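Local atomic coordinates of nadb-ler3 (Gallus gallus, PDB entry 3WXB), a protein that catalyses the NAD(P)H-dependent reduction of carbonyl compounds as a short-chain dehydrogenase/reductase with a Rossmann fold. Residues A[86-98]-A[138-151]. Numbering follows the deposited sequence.
Sequences LEVTDPASIKAAA and TTNTIAPLLLSQAF. With NDP (NADPH dihydro-nicotinamide-adenine-dinucleotide phosphate), chain C.
Helix 91-98 runs beside helix 138-151 with axes 9.6 Å apart at closest approach and 33° between their directions, bringing Ile94 against Leu147 and Ala98 against Ala150. Both belong to the Rossmann fold of this short-chain dehydrogenase/reductase, and the type I turn from Glu87 to Asp90 leads into the first helix at the edge of the NADPH adenine carrying N1A and N6A. No hydrogen bond links the segments; apolar packing does. Ile94, its CG2 anti to the backbone N, splits its branches: its side chain crosses that of Leu146 at about a right angle, CD1 lying 3.6 Å from Leu146 CB, while CG2 meets Ala150 CB. Leu147 spreads its two methyls, CD1 lying against Val88 CB and CD2 tip to tip with Leu86 CD2 at 3.7 Å. Val88 CG2 packs on Ala143 CB, and Val88 N donates to NDP N1A (3.1 Å). Alongside, Glu87 OE2 accepts from NDP N6A (3.0 Å) and Thr89 N, while Glu87 OE1 forms a salt bridge with Arg61. Replacing Glu87 by an alanine would probably leave the adenine amino group, Thr89 N and Arg61 without this carboxylate. Thr89 CG2 faces Thr139 OG1, which is hydrogen-bonded to Glu135 O. At the far end, Ala98 CB makes a CH-pi contact over one face of the Phe151 ring, offset toward its rim, 4.2 Å from the centroid and 17° off the normal.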
# COMPACT_ATOMS: atom_id res chain seq x y z
N LEU A 86 -21.36 8.11 -9.13
CA LEU A 86 -20.35 7.05 -8.98
C LEU A 86 -20.10 6.73 -7.51
O LEU A 86 -19.81 7.62 -6.72
CB LEU A 86 -19.00 7.49 -9.65
CG LEU A 86 -17.76 6.55 -9.52
CD1 LEU A 86 -17.99 5.18 -10.07
CD2 LEU A 86 -16.45 7.19 -10.19
N GLU A 87 -20.17 5.45 -7.18
CA GLU A 87 -19.76 4.94 -5.87
C GLU A 87 -18.48 4.16 -6.22
O GLU A 87 -18.51 3.08 -6.84
CB GLU A 87 -20.89 4.06 -5.27
CG GLU A 87 -20.46 3.13 -4.11
CD GLU A 87 -19.64 3.85 -3.06
OE1 GLU A 87 -20.16 4.78 -2.43
OE2 GLU A 87 -18.45 3.47 -2.87
N VAL A 88 -17.33 4.73 -5.83
CA VAL A 88 -16.04 4.13 -6.28
C VAL A 88 -15.76 2.72 -5.73
O VAL A 88 -14.96 1.98 -6.35
CB VAL A 88 -14.77 5.10 -6.08
CG1 VAL A 88 -15.10 6.52 -6.55
CG2 VAL A 88 -14.34 5.12 -4.64
N THR A 89 -16.40 2.33 -4.61
CA THR A 89 -16.19 0.98 -4.11
C THR A 89 -17.00 -0.11 -4.79
O THR A 89 -16.83 -1.30 -4.48
CB THR A 89 -16.42 0.85 -2.59
OG1 THR A 89 -17.79 1.14 -2.28
CG2 THR A 89 -15.48 1.77 -1.86
N ASP A 90 -17.87 0.29 -5.71
CA ASP A 90 -18.83 -0.67 -6.33
C ASP A 90 -18.41 -0.90 -7.78
O ASP A 90 -18.56 0.01 -8.59
CB ASP A 90 -20.24 -0.06 -6.28
CG ASP A 90 -21.34 -1.00 -6.85
OD1 ASP A 90 -21.03 -2.05 -7.39
OD2 ASP A 90 -22.53 -0.63 -6.78
N PRO A 91 -17.89 -2.11 -8.12
CA PRO A 91 -17.48 -2.32 -9.54
C PRO A 91 -18.60 -2.04 -10.55
O PRO A 91 -18.33 -1.54 -11.64
CB PRO A 91 -17.03 -3.78 -9.59
CG PRO A 91 -16.78 -4.17 -8.06
CD PRO A 91 -17.65 -3.29 -7.25
N ALA A 92 -19.85 -2.32 -10.18
CA ALA A 92 -20.98 -2.09 -11.09
C ALA A 92 -21.20 -0.62 -11.37
O ALA A 92 -21.54 -0.24 -12.50
CB ALA A 92 -22.35 -2.80 -10.53
N SER A 93 -20.99 0.22 -10.36
CA SER A 93 -21.12 1.67 -10.50
C SER A 93 -19.94 2.25 -11.32
O SER A 93 -20.12 3.20 -12.12
CB SER A 93 -21.16 2.30 -9.13
OG SER A 93 -21.30 3.70 -9.23
N ILE A 94 -18.75 1.71 -11.11
CA ILE A 94 -17.59 2.00 -11.94
C ILE A 94 -17.89 1.64 -13.38
O ILE A 94 -17.68 2.40 -14.29
CB ILE A 94 -16.36 1.21 -11.49
CG1 ILE A 94 -15.90 1.70 -10.11
CG2 ILE A 94 -15.26 1.32 -12.47
CD1 ILE A 94 -14.80 0.93 -9.50
N LYS A 95 -18.40 0.45 -13.58
CA LYS A 95 -18.76 0.02 -14.90
C LYS A 95 -19.72 0.99 -15.57
O LYS A 95 -19.51 1.38 -16.68
CB LYS A 95 -19.37 -1.38 -14.87
CG LYS A 95 -19.43 -2.05 -16.24
CD LYS A 95 -19.89 -3.47 -16.18
CE LYS A 95 -20.45 -3.91 -17.51
NZ LYS A 95 -19.68 -5.04 -18.09
N ALA A 96 -20.78 1.33 -14.88
CA ALA A 96 -21.84 2.16 -15.47
C ALA A 96 -21.31 3.57 -15.76
O ALA A 96 -21.67 4.18 -16.77
CB ALA A 96 -23.06 2.17 -14.56
N ALA A 97 -20.46 4.10 -14.88
CA ALA A 97 -19.86 5.42 -15.08
C ALA A 97 -18.99 5.45 -16.34
O ALA A 97 -19.11 6.37 -17.16
CB ALA A 97 -19.05 5.88 -13.83
N ALA A 98 -18.18 4.41 -16.55
CA ALA A 98 -17.29 4.37 -17.72
C ALA A 98 -18.15 4.32 -19.00
O ALA A 98 -17.87 5.04 -19.98
CB ALA A 98 -16.33 3.14 -17.67
N THR A 138 -10.02 -0.54 -0.04
CA THR A 138 -10.81 -0.60 -1.24
C THR A 138 -11.14 0.77 -1.85
O THR A 138 -11.11 0.92 -3.06
CB THR A 138 -11.99 -1.66 -1.28
OG1 THR A 138 -13.23 -1.03 -1.58
CG2 THR A 138 -11.98 -2.57 -0.18
N THR A 139 -11.43 1.76 -1.04
CA THR A 139 -11.71 3.12 -1.52
C THR A 139 -10.42 3.86 -2.08
O THR A 139 -10.46 4.53 -3.13
CB THR A 139 -12.22 4.01 -0.38
OG1 THR A 139 -13.40 3.41 0.19
CG2 THR A 139 -12.55 5.42 -0.85
N ASN A 140 -9.33 3.75 -1.33
CA ASN A 140 -8.11 4.52 -1.65
C ASN A 140 -7.20 3.88 -2.64
O ASN A 140 -6.36 4.55 -3.28
CB ASN A 140 -7.35 4.85 -0.35
CG ASN A 140 -8.08 5.87 0.50
OD1 ASN A 140 -9.19 6.32 0.15
ND2 ASN A 140 -7.47 6.26 1.62
N THR A 141 -7.28 2.57 -2.76
CA THR A 141 -6.29 1.85 -3.57
C THR A 141 -6.92 1.01 -4.62
O THR A 141 -6.55 1.11 -5.80
CB THR A 141 -5.37 0.92 -2.69
OG1 THR A 141 -4.90 1.64 -1.54
CG2 THR A 141 -4.19 0.39 -3.53
N ILE A 142 -7.90 0.17 -4.25
CA ILE A 142 -8.48 -0.69 -5.27
C ILE A 142 -9.34 0.13 -6.27
O ILE A 142 -9.29 -0.12 -7.47
CB ILE A 142 -9.37 -1.85 -4.65
CG1 ILE A 142 -8.52 -2.75 -3.73
CG2 ILE A 142 -10.09 -2.67 -5.77
CD1 ILE A 142 -9.34 -3.93 -2.95
N ALA A 143 -10.11 1.09 -5.79
CA ALA A 143 -10.97 1.87 -6.68
C ALA A 143 -10.10 2.63 -7.75
O ALA A 143 -10.47 2.66 -8.92
CB ALA A 143 -11.76 2.84 -5.92
N PRO A 144 -8.96 3.24 -7.35
CA PRO A 144 -8.15 3.88 -8.45
C PRO A 144 -7.70 2.88 -9.44
O PRO A 144 -7.72 3.20 -10.63
CB PRO A 144 -6.96 4.51 -7.69
CG PRO A 144 -7.67 4.99 -6.44
CD PRO A 144 -8.52 3.76 -6.05
N LEU A 145 -7.34 1.66 -9.01
CA LEU A 145 -7.00 0.63 -9.96
C LEU A 145 -8.16 0.30 -10.95
O LEU A 145 -7.97 0.22 -12.18
CB LEU A 145 -6.54 -0.64 -9.23
CG LEU A 145 -6.52 -1.86 -10.09
CD1 LEU A 145 -5.24 -1.87 -10.99
CD2 LEU A 145 -6.60 -3.14 -9.25
N LEU A 146 -9.34 0.04 -10.38
CA LEU A 146 -10.51 -0.40 -11.15
C LEU A 146 -11.00 0.68 -12.10
O LEU A 146 -11.38 0.39 -13.25
CB LEU A 146 -11.66 -0.73 -10.17
CG LEU A 146 -11.81 -2.15 -9.63
CD1 LEU A 146 -10.63 -3.02 -9.66
CD2 LEU A 146 -12.53 -2.19 -8.28
N LEU A 147 -10.97 1.90 -11.62
CA LEU A 147 -11.34 3.07 -12.44
C LEU A 147 -10.35 3.22 -13.63
O LEU A 147 -10.77 3.44 -14.78
CB LEU A 147 -11.39 4.31 -11.59
CG LEU A 147 -12.66 4.39 -10.73
CD1 LEU A 147 -12.46 5.32 -9.52
CD2 LEU A 147 -13.89 4.94 -11.59
N SER A 148 -9.06 3.10 -13.35
CA SER A 148 -8.04 3.10 -14.39
C SER A 148 -8.29 1.99 -15.42
O SER A 148 -8.25 2.26 -16.65
CB SER A 148 -6.62 3.03 -13.76
OG SER A 148 -6.44 4.19 -12.97
N GLN A 149 -8.60 0.78 -14.95
CA GLN A 149 -8.90 -0.32 -15.89
C GLN A 149 -10.12 0.05 -16.75
O GLN A 149 -10.12 -0.17 -17.96
CB GLN A 149 -9.21 -1.63 -15.17
CG GLN A 149 -8.03 -2.41 -14.67
CD GLN A 149 -8.48 -3.54 -13.70
OE1 GLN A 149 -9.58 -3.51 -13.20
NE2 GLN A 149 -7.59 -4.49 -13.44
N ALA A 150 -11.16 0.59 -16.12
CA ALA A 150 -12.41 0.85 -16.84
C ALA A 150 -12.26 2.02 -17.83
O ALA A 150 -12.91 2.05 -18.89
CB ALA A 150 -13.56 1.08 -15.84
N PHE A 151 -11.40 3.00 -17.51
CA PHE A 151 -11.20 4.10 -18.41
C PHE A 151 -10.03 3.85 -19.41
O PHE A 151 -9.79 4.66 -20.32
CB PHE A 151 -11.10 5.44 -17.63
CG PHE A 151 -12.41 5.91 -17.15
CD1 PHE A 151 -13.29 6.57 -18.02
CD2 PHE A 151 -12.86 5.61 -15.87
CE1 PHE A 151 -14.56 7.00 -17.58
CE2 PHE A 151 -14.10 6.00 -15.43
CZ PHE A 151 -14.97 6.68 -16.28
PA NDP C . -12.75 15.22 1.58
O1A NDP C . -13.02 14.29 2.72
O2A NDP C . -12.97 16.59 1.80
O5B NDP C . -13.53 14.83 0.36
C5B NDP C . -13.66 13.42 0.05
C4B NDP C . -14.28 13.32 -1.31
O4B NDP C . -14.18 11.89 -1.85
C3B NDP C . -15.79 13.63 -1.31
O3B NDP C . -16.10 14.07 -2.70
C2B NDP C . -16.40 12.23 -1.10
O2B NDP C . -17.78 12.12 -1.52
C1B NDP C . -15.50 11.37 -2.03
N9A NDP C . -15.59 9.87 -1.61
C8A NDP C . -15.21 9.26 -0.46
N7A NDP C . -15.52 7.95 -0.56
C5A NDP C . -16.20 7.77 -1.68
C6A NDP C . -16.74 6.68 -2.24
N6A NDP C . -16.67 5.51 -1.58
N1A NDP C . -17.33 6.75 -3.45
C2A NDP C . -17.34 7.94 -4.14
N3A NDP C . -16.80 9.07 -3.53
C4A NDP C . -16.21 8.95 -2.35
O3 NDP C . -11.20 14.86 1.20
PN NDP C . -10.18 15.89 0.48
O1N NDP C . -9.40 16.53 1.53
O2N NDP C . -10.86 16.68 -0.56
O5D NDP C . -9.22 14.75 -0.19
C5D NDP C . -9.24 14.38 -1.58
C4D NDP C . -8.00 13.51 -1.85
O4D NDP C . -6.84 14.21 -1.43
C3D NDP C . -8.07 12.25 -0.94
O3D NDP C . -7.62 11.18 -1.75
C2D NDP C . -7.13 12.51 0.17
O2D NDP C . -6.59 11.30 0.71
C1D NDP C . -6.08 13.35 -0.51
N1N NDP C . -5.31 14.15 0.48
C2N NDP C . -5.90 15.16 1.27
C3N NDP C . -5.12 15.88 2.18
C7N NDP C . -5.65 16.94 2.95
O7N NDP C . -4.92 17.52 3.75
N7N NDP C . -6.93 17.35 2.67
C4N NDP C . -3.76 15.58 2.34
C5N NDP C . -3.14 14.57 1.58
C6N NDP C . -3.90 13.83 0.67
P2B NDP C . -19.00 12.36 -0.43
O1X NDP C . -20.00 11.55 -1.14
O2X NDP C . -19.10 13.82 -0.41
O3X NDP C . -18.50 11.73 0.83